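Local coordinates for uncharacterized protein (Peptoclostridium difficile, PDB 6N7M) that is of unknown function but is made with a signal sequence, which suggests export, and folds here as a helical hairpin paired with a second copy, at residues K63-E66 with E67-K71. Numbering follows the deposited sequence.
Sequences KDLE and ETIKK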
loop_
_atom_site.group_PDB
_atom_site.type_symbol
_atom_site.label_atom_id
_atom_site.label_comp_id
_atom_site.label_asym_id
_atom_site.label_seq_id
_atom_site.Cartn_x
_atom_site.Cartn_y
_atom_site.Cartn_z
ATOM N N LYS A 63 -15.226 -12.155 -5.486
ATOM C CA LYS A 63 -16.153 -11.001 -5.562
ATOM C C LYS A 63 -15.598 -9.824 -4.757
ATOM O O LYS A 63 -15.728 -8.706 -5.241
ATOM C CB LYS A 63 -17.545 -11.376 -5.048
ATOM C CG LYS A 63 -18.367 -12.298 -5.935
ATOM C CD LYS A 63 -19.730 -12.566 -5.311
ATOM C CE LYS A 63 -20.761 -13.179 -6.233
ATOM N NZ LYS A 63 -21.157 -12.236 -7.305
ATOM N N ASP A 64 -14.991 -10.092 -3.596
ATOM C CA ASP A 64 -14.407 -8.996 -2.785
ATOM C C ASP A 64 -13.228 -8.394 -3.561
ATOM O O ASP A 64 -13.057 -7.169 -3.523
ATOM C CB ASP A 64 -13.963 -9.480 -1.398
ATOM C CG ASP A 64 -15.125 -9.957 -0.543
ATOM O OD1 ASP A 64 -16.266 -9.504 -0.812
ATOM O OD2 ASP A 64 -14.885 -10.795 0.361
ATOM N N LEU A 65 -12.434 -9.230 -4.216
ATOM C CA LEU A 65 -11.257 -8.704 -4.959
ATOM C C LEU A 65 -11.730 -7.863 -6.149
ATOM O O LEU A 65 -11.183 -6.765 -6.375
ATOM C CB LEU A 65 -10.379 -9.884 -5.383
ATOM C CG LEU A 65 -9.108 -9.525 -6.162
ATOM C CD1 LEU A 65 -8.322 -8.426 -5.472
ATOM C CD2 LEU A 65 -8.230 -10.750 -6.356
ATOM N N GLU A 66 -12.772 -8.321 -6.851
ATOM C CA GLU A 66 -13.296 -7.549 -8.005
ATOM C C GLU A 66 -13.871 -6.223 -7.515
ATOM O O GLU A 66 -13.682 -5.242 -8.216
ATOM C CB GLU A 66 -14.302 -8.385 -8.788
ATOM C CG GLU A 66 -13.634 -9.581 -9.459
ATOM C CD GLU A 66 -14.523 -10.404 -10.375
ATOM O OE1 GLU A 66 -15.575 -9.884 -10.801
ATOM O OE2 GLU A 66 -14.162 -11.560 -10.648
ATOM N N GLU A 67 -14.516 -6.221 -6.339
ATOM C CA GLU A 67 -15.078 -5.002 -5.706
ATOM C C GLU A 67 -13.950 -4.037 -5.324
ATOM O O GLU A 67 -14.115 -2.802 -5.518
ATOM C CB GLU A 67 -15.871 -5.392 -4.466
ATOM C CG GLU A 67 -16.642 -4.253 -3.846
ATOM C CD GLU A 67 -17.280 -4.616 -2.512
ATOM O OE1 GLU A 67 -16.709 -5.487 -1.802
ATOM O OE2 GLU A 67 -18.357 -4.061 -2.192
ATOM N N THR A 68 -12.874 -4.562 -4.729
ATOM C CA THR A 68 -11.690 -3.736 -4.362
ATOM C C THR A 68 -11.066 -3.122 -5.628
ATOM O O THR A 68 -10.721 -1.953 -5.585
ATOM C CB THR A 68 -10.678 -4.576 -3.558
ATOM O OG1 THR A 68 -11.312 -4.935 -2.335
ATOM C CG2 THR A 68 -9.365 -3.883 -3.262
ATOM N N ILE A 69 -10.885 -3.904 -6.698
ATOM C CA ILE A 69 -10.330 -3.366 -7.971
ATOM C C ILE A 69 -11.244 -2.232 -8.491
ATOM O O ILE A 69 -10.700 -1.180 -8.906
ATOM C CB ILE A 69 -10.129 -4.517 -8.970
ATOM C CG1 ILE A 69 -8.971 -5.406 -8.500
ATOM C CG2 ILE A 69 -9.904 -3.979 -10.370
ATOM C CD1 ILE A 69 -8.755 -6.664 -9.313
ATOM N N LYS A 70 -12.566 -2.399 -8.392
ATOM C CA LYS A 70 -13.500 -1.343 -8.865
ATOM C C LYS A 70 -13.237 -0.071 -8.072
ATOM O O LYS A 70 -13.173 0.982 -8.688
ATOM C CB LYS A 70 -14.970 -1.756 -8.758
ATOM C CG LYS A 70 -15.456 -2.684 -9.868
ATOM C CD LYS A 70 -16.941 -3.023 -9.772
ATOM C CE LYS A 70 -17.476 -3.640 -11.052
ATOM N NZ LYS A 70 -18.955 -3.752 -11.051
ATOM N N LYS A 71 -13.121 -0.185 -6.746
ATOM C CA LYS A 71 -12.845 0.955 -5.842
ATOM C C LYS A 71 -11.508 1.585 -6.245
ATOM O O LYS A 71 -11.432 2.807 -6.284
ATOM C CB LYS A 71 -12.820 0.476 -4.389
ATOM C CG LYS A 71 -12.338 1.490 -3.360
ATOM C CD LYS A 71 -12.009 0.873 -2.006
ATOM C CE LYS A 71 -10.842 -0.095 -2.043
ATOM N NZ LYS A 71 -10.450 -0.545 -0.687
HETATM O O HOH W 1 -14.070 -5.974 -1.289
#
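Thr68 grips the carbonyl oxygen of Asp64, one helical turn back, with both its backbone and its side chain. Thr68 N lies 2.9 Å from Asp64 O in the regular i to i+4 bond, and Thr68 OG1 donates to the same oxygen at 3.1 Å. The two donors arrive from opposite faces of the carbonyl plane, the hydroxyl tilted 34° from it. What folds the hydroxyl back is chi1 of -65°, which sets OG1 beside its own backbone N and anti to its carbonyl carbon. A water donates a third hydrogen bond to Asp64 O at 2.7 Å and another to Glu67 OE1, tying this carboxylate to the backbone. Glu67 reaches the water with an extended chain, CG anti to N. That course also brings its OE1 to 4.2 Å from Asp64 OD1, two like charges with carboxylate planes 24° apart. On the buried side, Leu65 and Ile69 meet through their CD1 methyls at 4.2 Å, while Ile69 CG1 packs 3.4 Å from Leu65 O, the acceptor for Ile69 N. The same i to i+4 pattern links Glu67 N to Lys63 O and Lys70 N to Glu66 O. These residues form the first turns of helix 62-82, near whose start Ser61 OG bonds to Asp64 N. Leu65 and Ile69 pack on Leu47 of helix 37-51, joining the two helices of the hairpin, and Thr68 touches Met87 of the second subunit. The helix is therefore amphipathic here: apolar branches face the partner helix, and acidic groups lie on a more exposed side. Three donors converge on Asp64 O, probably drawing on its electron density. The water bond to OE1 probably eases, without removing, the Asp64-Glu67 repulsion, and the Thr68 hydroxyl has its hydrogen committed within its own helix.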